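Long-range contacts in putative S-adenosyl-L-methionine-dependent Methyltransferase (Methanococcus maripaludis, PDB 3DLC), which binds S-adenosylmethionine and probably transfers its methyl group to a substrate not yet established, as expected of a Rossmann-like methyltransferase: residues F25-I31 and G149-L155; Y135-G141 and I211-D215. One frame throughout, in Å; residues are numbered along the deposited sequence.

Both contacts sit on the Rossmann-like methyltransferase fold but at separate places, their centres about 27 Å apart and without touching. Interaction 1 is partly buried and joins the start of helix 28-40 to the loop and helix that follow strand 142-148, beside the S-adenosylmethionine pocket. Interaction 2 is a surface contact, where the end of helix 127-137 and the turn leading into the same strand 142-148 meet the chain leaving strand 206-211. That strand therefore has one contact at each of its ends. The chemistry differs accordingly: interaction 1 is apolar and aromatic across its segments, whereas interaction 2 centres on a lysine ammonium bound by backbone carbonyls.

Interaction 1: residues F25-I31 and G149-L155; sequences FAPIYPI and GFGNKEL. With SAM (S-adenosylmethionine), chain C.
Phe25 and Phe150 form the aromatic part of this contact: with Phe150 in one of its two conformers, a T-shaped pair with ring centroids 5.5 Å apart and planes at 80°. The edge of Phe150 meets the face of Phe25, its CE1 lying off-centre toward the rim and 3.9 Å from Phe25 CE1. Arg118 makes a cation-pi contact with Phe150 and a hydrogen bond to Gly149 O.

The aliphatic part runs along the start of helix 28-40. Ile28 lies alongside Phe150, with its CD1 4.0 Å from Phe150 CD1, while its CG2 branch rests 3.4 Å from Phe150 O. Leu155 CD1 comes within 3.9 Å of Ile31 CG1, and the other methyl, Leu155 CD2, meets Pro27 CB at 4.0 Å. Ile31 CG2 packs on the backbone of Gly151, a residue whose backbone angles favour glycine.

Polar bonds lie within the segments or lead out of the contact. Asn152 is the N-cap of helix 153-166: chi1 of 65° tucks CG over the backbone, flanked by N and C, and turns OD1 back to accept from Leu155 N at 2.9 Å in a nearly straight bond. The same side chain crosses Ile31, with Asn152 ND2 near Ile31 CG2. On the pocket side, Tyr29 OH donates to the S-adenosylmethionine carboxylate oxygen OXT at 2.7 Å.

Two roles are thus divided between neighbouring residues of one helical turn. Tyr29 engages the cofactor, while Ile28 and Ile31 meet the 149-155 segment through van der Waals contact, so this interface relies on shape and ring orientation, with the Asn152 cap satisfying the N-H of Leu155.

Interaction 2: residues Y135-G141 and I211-D215; sequences YRILKSG and ISKTD
Lys213 extends from its backbone with CG anti to N (chi1 179°) and then bends at chi3 (-90°), while Tyr135, with CG likewise anti to N (chi1 -157°), brings its ring over the lysine chain. This is the surface of the Rossmann-like methyltransferase fold, where helix 127-137 ends and the chain turns into strand 142-148, beside the end of its antiparallel neighbour 206-211.

The lysine CE stands over the centre of the Tyr135 ring, 3.9 Å from the centroid, in a CH-pi contact. Its NZ is also above that face, within cation-pi range at 4.9 Å from the centroid. The ammonium is gripped by two carbonyls at the helix end: NZ donates to Tyr135 O and to Leu138 O, each at 2.7 Å. The Leu138 bond lies in the carbonyl plane; the donor on Tyr135 O stands somewhat out of its carbonyl plane. Asn110 OD1 accepts a third bond from NZ. The negative end of the helix dipole would be expected to favour a charged lysine here.

Leu138 CD2 packs against the root of the lysine chain, 3.8 Å from Lys213 CB. A separate apolar contact puts Ile211 CG2 at the ring edge, 3.6 Å from Tyr135 CE1. Beyond the ring, Tyr135 OH binds two waters, one donating to Ser212 O and the other to Thr214 O, so the hydroxyl is tied to the departing chain through solvent. The backbones join directly at the turn, where Gly141 N donates to Lys213 O at 2.8 Å.

Interaction 1: residues F25-I31 and G149-L155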
loop_
_atom_site.group_PDB
_atom_site.type_symbol
_atom_site.label_atom_id
_atom_site.label_comp_id
_atom_site.label_asym_id
_atom_site.label_seq_id
_atom_site.Cartn_x
_atom_site.Cartn_y
_atom_site.Cartn_z
ATOM N N PHE A 25 -4.203 14.353 -2.971
ATOM C CA PHE A 25 -4.363 13.168 -2.135
ATOM C C PHE A 25 -3.923 13.371 -0.687
ATOM O O PHE A 25 -4.166 12.519 0.161
ATOM C CB PHE A 25 -3.568 11.963 -2.670
ATOM C CG PHE A 25 -4.105 11.290 -3.887
ATOM C CD1 PHE A 25 -5.135 11.800 -4.642
ATOM C CD2 PHE A 25 -3.500 10.132 -4.304
ATOM C CE1 PHE A 25 -5.527 11.152 -5.811
ATOM C CE2 PHE A 25 -3.913 9.492 -5.463
ATOM C CZ PHE A 25 -4.924 9.966 -6.192
ATOM N N ALA A 26 -3.275 14.490 -0.390
ATOM C CA ALA A 26 -2.671 14.644 0.938
ATOM C C ALA A 26 -3.587 14.273 2.117
ATOM O O ALA A 26 -3.142 13.613 3.056
ATOM C CB ALA A 26 -2.100 16.050 1.152
ATOM N N PRO A 27 -4.856 14.699 2.120
ATOM C CA PRO A 27 -5.676 14.391 3.287
ATOM C C PRO A 27 -6.000 12.917 3.512
ATOM O O PRO A 27 -6.350 12.519 4.631
ATOM C CB PRO A 27 -6.975 15.147 3.029
ATOM C CG PRO A 27 -6.927 15.657 1.750
ATOM C CD PRO A 27 -5.558 15.580 1.177
ATOM N N ILE A 28 -5.849 12.102 2.472
ATOM C CA ILE A 28 -6.249 10.700 2.632
ATOM C C ILE A 28 -5.289 9.935 3.523
ATOM O O ILE A 28 -5.696 8.971 4.180
ATOM C CB ILE A 28 -6.410 9.963 1.297
ATOM C CG1 ILE A 28 -5.090 9.563 0.658
ATOM C CG2 ILE A 28 -7.308 10.786 0.349
ATOM C CD1 ILE A 28 -5.216 9.002 -0.733
ATOM N N TYR A 29 -4.020 10.346 3.562
ATOM C CA TYR A 29 -3.027 9.509 4.234
ATOM C C TYR A 29 -3.247 9.472 5.771
ATOM O O TYR A 29 -3.228 8.389 6.340
ATOM C CB TYR A 29 -1.608 9.881 3.817
ATOM C CG TYR A 29 -1.422 9.738 2.331
ATOM C CD1 TYR A 29 -1.229 8.506 1.755
ATOM C CD2 TYR A 29 -1.417 10.844 1.498
ATOM C CE1 TYR A 29 -1.085 8.363 0.383
ATOM C CE2 TYR A 29 -1.272 10.717 0.126
ATOM C CZ TYR A 29 -1.081 9.491 -0.422
ATOM O OH TYR A 29 -0.907 9.401 -1.793
ATOM N N PRO A 30 -3.455 10.628 6.420
ATOM C CA PRO A 30 -3.761 10.549 7.845
ATOM C C PRO A 30 -5.052 9.795 8.137
ATOM O O PRO A 30 -5.164 9.153 9.174
ATOM C CB PRO A 30 -3.818 12.001 8.303
ATOM C CG PRO A 30 -3.733 12.802 7.094
ATOM C CD PRO A 30 -3.236 12.005 5.970
ATOM N N ILE A 31 -6.043 9.896 7.260
ATOM C CA ILE A 31 -7.315 9.197 7.466
ATOM C C ILE A 31 -7.102 7.677 7.356
ATOM O O ILE A 31 -7.599 6.911 8.175
ATOM C CB ILE A 31 -8.403 9.680 6.475
ATOM C CG1 ILE A 31 -8.764 11.154 6.762
ATOM C CG2 ILE A 31 -9.642 8.791 6.500
ATOM C CD1 ILE A 31 -9.424 11.390 8.105
ATOM N N GLY A 149 -7.775 3.224 -2.045
ATOM C CA GLY A 149 -8.902 4.027 -1.664
ATOM C C GLY A 149 -8.476 5.375 -1.135
ATOM O O GLY A 149 -7.312 5.777 -1.204
ATOM N N PHE A 150 -9.473 6.042 -0.565
ATOM C CA PHE A 150 -9.369 7.440 -0.159
ATOM C C PHE A 150 -9.699 7.716 1.291
ATOM O O PHE A 150 -9.786 8.848 1.681
ATOM C CB PHE A 150 -10.150 8.324 -1.146
ATOM C CG PHE A 150 -9.659 8.141 -2.534
ATOM C CD1 PHE A 150 -8.533 8.819 -2.980
ATOM C CD2 PHE A 150 -10.186 7.130 -3.344
ATOM C CE1 PHE A 150 -8.000 8.600 -4.232
ATOM C CE2 PHE A 150 -9.629 6.872 -4.597
ATOM C CZ PHE A 150 -8.543 7.624 -5.046
ATOM N N GLY A 151 -9.881 6.656 2.064
ATOM C CA GLY A 151 -10.078 6.782 3.499
ATOM C C GLY A 151 -11.502 6.990 3.976
ATOM O O GLY A 151 -11.885 6.406 4.985
ATOM N N ASN A 152 -12.255 7.865 3.310
ATOM C CA ASN A 152 -13.664 8.016 3.646
ATOM C C ASN A 152 -14.423 8.522 2.423
ATOM O O ASN A 152 -13.834 8.880 1.398
ATOM C CB ASN A 152 -13.835 8.879 4.891
ATOM C CG ASN A 152 -13.376 10.312 4.703
ATOM O OD1 ASN A 152 -13.641 10.918 3.675
ATOM N ND2 ASN A 152 -12.722 10.877 5.724
ATOM N N LYS A 153 -15.747 8.537 2.532
ATOM C CA LYS A 153 -16.577 8.894 1.396
ATOM C C LYS A 153 -16.396 10.335 0.959
ATOM O O LYS A 153 -16.409 10.628 -0.236
ATOM C CB LYS A 153 -18.045 8.657 1.742
ATOM C CG LYS A 153 -19.003 8.928 0.613
ATOM C CD LYS A 153 -20.441 8.686 1.025
ATOM C CE LYS A 153 -21.397 8.815 -0.117
ATOM N NZ LYS A 153 -22.772 8.480 0.333
ATOM N N GLU A 154 -16.259 11.243 1.912
ATOM C CA GLU A 154 -16.165 12.677 1.599
ATOM C C GLU A 154 -14.924 12.945 0.744
ATOM O O GLU A 154 -14.985 13.636 -0.272
ATOM C CB GLU A 154 -16.154 13.567 2.873
ATOM C CG GLU A 154 -15.962 15.092 2.566
ATOM C CD GLU A 154 -16.204 16.051 3.756
ATOM O OE1 GLU A 154 -16.417 15.588 4.895
ATOM O OE2 GLU A 154 -16.135 17.289 3.552
ATOM N N LEU A 155 -13.799 12.397 1.172
ATOM C CA LEU A 155 -12.555 12.559 0.425
ATOM C C LEU A 155 -12.616 11.822 -0.887
ATOM O O LEU A 155 -12.174 12.324 -1.917
ATOM C CB LEU A 155 -11.355 12.120 1.255
ATOM C CG LEU A 155 -11.069 12.944 2.507
ATOM C CD1 LEU A 155 -9.909 12.326 3.246
ATOM C CD2 LEU A 155 -10.791 14.418 2.153
HETATM N N SAM C . 1.614 3.942 -1.809
HETATM C CA SAM C . 1.827 5.273 -2.434
HETATM C C SAM C . 0.623 6.146 -2.209
HETATM O O SAM C . -0.447 5.616 -1.900
HETATM O OXT SAM C . 0.735 7.352 -2.394
HETATM C CB SAM C . 2.163 5.122 -3.906
HETATM C CG SAM C . 1.098 4.516 -4.762
HETATM S SD SAM C . 1.687 4.415 -6.464
HETATM C CE SAM C . 0.084 4.549 -7.206
HETATM C "C5'" SAM C . 2.127 2.611 -6.683
HETATM C "C4'" SAM C . 3.547 2.142 -6.245
HETATM O "O4'" SAM C . 3.796 0.699 -6.182
HETATM C "C3'" SAM C . 4.702 2.790 -7.049
HETATM O "O3'" SAM C . 5.492 3.527 -6.167
HETATM C "C2'" SAM C . 5.439 1.582 -7.630
HETATM O "O2'" SAM C . 6.811 1.747 -7.909
HETATM C "C1'" SAM C . 5.141 0.486 -6.593
HETATM N N9 SAM C . 5.222 -0.884 -7.123
HETATM C C8 SAM C . 4.548 -1.379 -8.215
HETATM N N7 SAM C . 4.792 -2.703 -8.366
HETATM C C5 SAM C . 5.659 -3.054 -7.365
HETATM C C6 SAM C . 6.292 -4.254 -7.028
HETATM N N6 SAM C . 6.197 -5.391 -7.741
HETATM N N1 SAM C . 7.059 -4.255 -5.916
HETATM C C2 SAM C . 7.249 -3.113 -5.173
HETATM N N3 SAM C . 6.705 -1.906 -5.498
HETATM C C4 SAM C . 5.915 -1.927 -6.570
#

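Interaction 2: residues Y135-G141 and I211-D215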
loop_
_atom_site.group_PDB
_atom_site.type_symbol
_atom_site.label_atom_id
_atom_site.label_comp_id
_atom_site.label_asym_id
_atom_site.label_seq_id
_atom_site.Cartn_x
_atom_site.Cartn_y
_atom_site.Cartn_z
ATOM N N TYR A 135 2.697 -13.250 3.028
ATOM C CA TYR A 135 2.395 -14.144 4.138
ATOM C C TYR A 135 3.669 -14.596 4.832
ATOM O O TYR A 135 3.672 -14.738 6.067
ATOM C CB TYR A 135 1.552 -15.336 3.679
ATOM C CG TYR A 135 0.743 -15.986 4.773
ATOM C CD1 TYR A 135 -0.254 -15.277 5.407
ATOM C CD2 TYR A 135 0.933 -17.289 5.156
ATOM C CE1 TYR A 135 -1.050 -15.826 6.355
ATOM C CE2 TYR A 135 0.101 -17.889 6.134
ATOM C CZ TYR A 135 -0.885 -17.133 6.718
ATOM O OH TYR A 135 -1.706 -17.640 7.705
ATOM N N ARG A 136 4.740 -14.817 4.054
ATOM C CA ARG A 136 5.978 -15.254 4.632
ATOM C C ARG A 136 6.534 -14.255 5.651
ATOM O O ARG A 136 7.037 -14.648 6.721
ATOM C CB ARG A 136 7.017 -15.516 3.535
ATOM C CG ARG A 136 8.363 -15.965 4.079
ATOM C CD ARG A 136 9.419 -16.118 2.976
ATOM N NE ARG A 136 9.754 -14.870 2.305
ATOM C CZ ARG A 136 10.503 -13.904 2.830
ATOM N NH1 ARG A 136 11.015 -14.007 4.047
ATOM N NH2 ARG A 136 10.730 -12.803 2.113
ATOM N N ILE A 137 6.496 -12.970 5.301
ATOM C CA ILE A 137 7.103 -11.950 6.155
ATOM C C ILE A 137 6.194 -11.495 7.307
ATOM O O ILE A 137 6.632 -10.794 8.196
ATOM C CB ILE A 137 7.618 -10.721 5.348
ATOM C CG1 ILE A 137 6.473 -9.953 4.673
ATOM C CG2 ILE A 137 8.714 -11.142 4.339
ATOM C CD1 ILE A 137 6.749 -8.486 4.499
ATOM N N LEU A 138 4.927 -11.861 7.276
ATOM C CA LEU A 138 3.963 -11.520 8.311
ATOM C C LEU A 138 4.209 -12.380 9.558
ATOM O O LEU A 138 4.360 -13.596 9.467
ATOM C CB LEU A 138 2.540 -11.766 7.755
ATOM C CG LEU A 138 1.358 -11.286 8.584
ATOM C CD1 LEU A 138 1.438 -9.770 8.837
ATOM C CD2 LEU A 138 0.049 -11.646 7.865
ATOM N N LYS A 139 4.224 -11.720 10.709
ATOM C CA LYS A 139 4.364 -12.386 11.986
ATOM C C LYS A 139 3.050 -13.083 12.344
ATOM O O LYS A 139 1.960 -12.584 12.065
ATOM C CB LYS A 139 4.729 -11.365 13.083
ATOM C CG LYS A 139 5.211 -12.005 14.365
ATOM C CD LYS A 139 5.497 -10.935 15.438
ATOM C CE LYS A 139 6.529 -9.956 14.994
ATOM N NZ LYS A 139 6.821 -9.060 16.144
ATOM N N SER A 140 3.166 -14.243 12.974
ATOM C CA SER A 140 1.996 -14.923 13.510
ATOM C C SER A 140 1.266 -13.931 14.417
ATOM O O SER A 140 1.852 -13.327 15.317
ATOM C CB SER A 140 2.412 -16.185 14.273
ATOM O OG SER A 140 1.290 -16.894 14.749
ATOM N N GLY A 141 -0.030 -13.797 14.197
ATOM C CA GLY A 141 -0.860 -12.802 14.859
ATOM C C GLY A 141 -0.888 -11.451 14.174
ATOM O O GLY A 141 -1.626 -10.580 14.573
ATOM N N ILE A 211 -5.448 -9.928 5.814
ATOM C CA ILE A 211 -5.037 -11.271 6.168
ATOM C C ILE A 211 -4.632 -11.275 7.629
ATOM O O ILE A 211 -3.965 -10.372 8.101
ATOM C CB ILE A 211 -3.852 -11.709 5.294
ATOM C CG1 ILE A 211 -4.288 -11.792 3.818
ATOM C CG2 ILE A 211 -3.266 -13.042 5.775
ATOM C CD1 ILE A 211 -3.122 -11.719 2.823
ATOM N N SER A 212 -4.990 -12.354 8.317
ATOM C CA SER A 212 -4.541 -12.613 9.671
ATOM C C SER A 212 -3.718 -13.864 9.672
ATOM O O SER A 212 -4.247 -14.909 9.363
ATOM C CB SER A 212 -5.705 -12.886 10.595
ATOM O OG SER A 212 -6.458 -11.739 10.819
ATOM N N LYS A 213 -2.469 -13.833 10.088
ATOM C CA LYS A 213 -1.706 -15.049 10.145
ATOM C C LYS A 213 -2.002 -15.746 11.430
ATOM O O LYS A 213 -1.797 -15.231 12.520
ATOM C CB LYS A 213 -0.204 -14.790 10.023
ATOM C CG LYS A 213 0.587 -16.099 10.117
ATOM C CD LYS A 213 2.110 -16.014 10.014
ATOM C CE LYS A 213 2.580 -16.137 8.634
ATOM N NZ LYS A 213 4.052 -16.102 8.408
ATOM N N THR A 214 -2.483 -16.953 11.300
ATOM C CA THR A 214 -2.887 -17.731 12.441
ATOM C C THR A 214 -2.499 -19.174 12.226
ATOM O O THR A 214 -2.272 -19.608 11.116
ATOM C CB THR A 214 -4.410 -17.560 12.664
ATOM O OG1 THR A 214 -4.774 -17.935 13.997
ATOM C CG2 THR A 214 -5.265 -18.306 11.599
ATOM N N ASP A 215 -2.459 -19.936 13.305
ATOM C CA ASP A 215 -2.147 -21.365 13.231
ATOM C C ASP A 215 -3.177 -22.013 12.294
ATOM O O ASP A 215 -4.377 -21.891 12.503
ATOM C CB ASP A 215 -2.173 -21.992 14.607
ATOM C CG ASP A 215 -1.012 -21.547 15.499
ATOM O OD1 ASP A 215 0.042 -21.087 14.981
ATOM O OD2 ASP A 215 -1.162 -21.667 16.733
HETATM O O HOH W 1 -4.546 -17.302 8.170
HETATM O O HOH W 2 -1.383 -20.027 8.612
#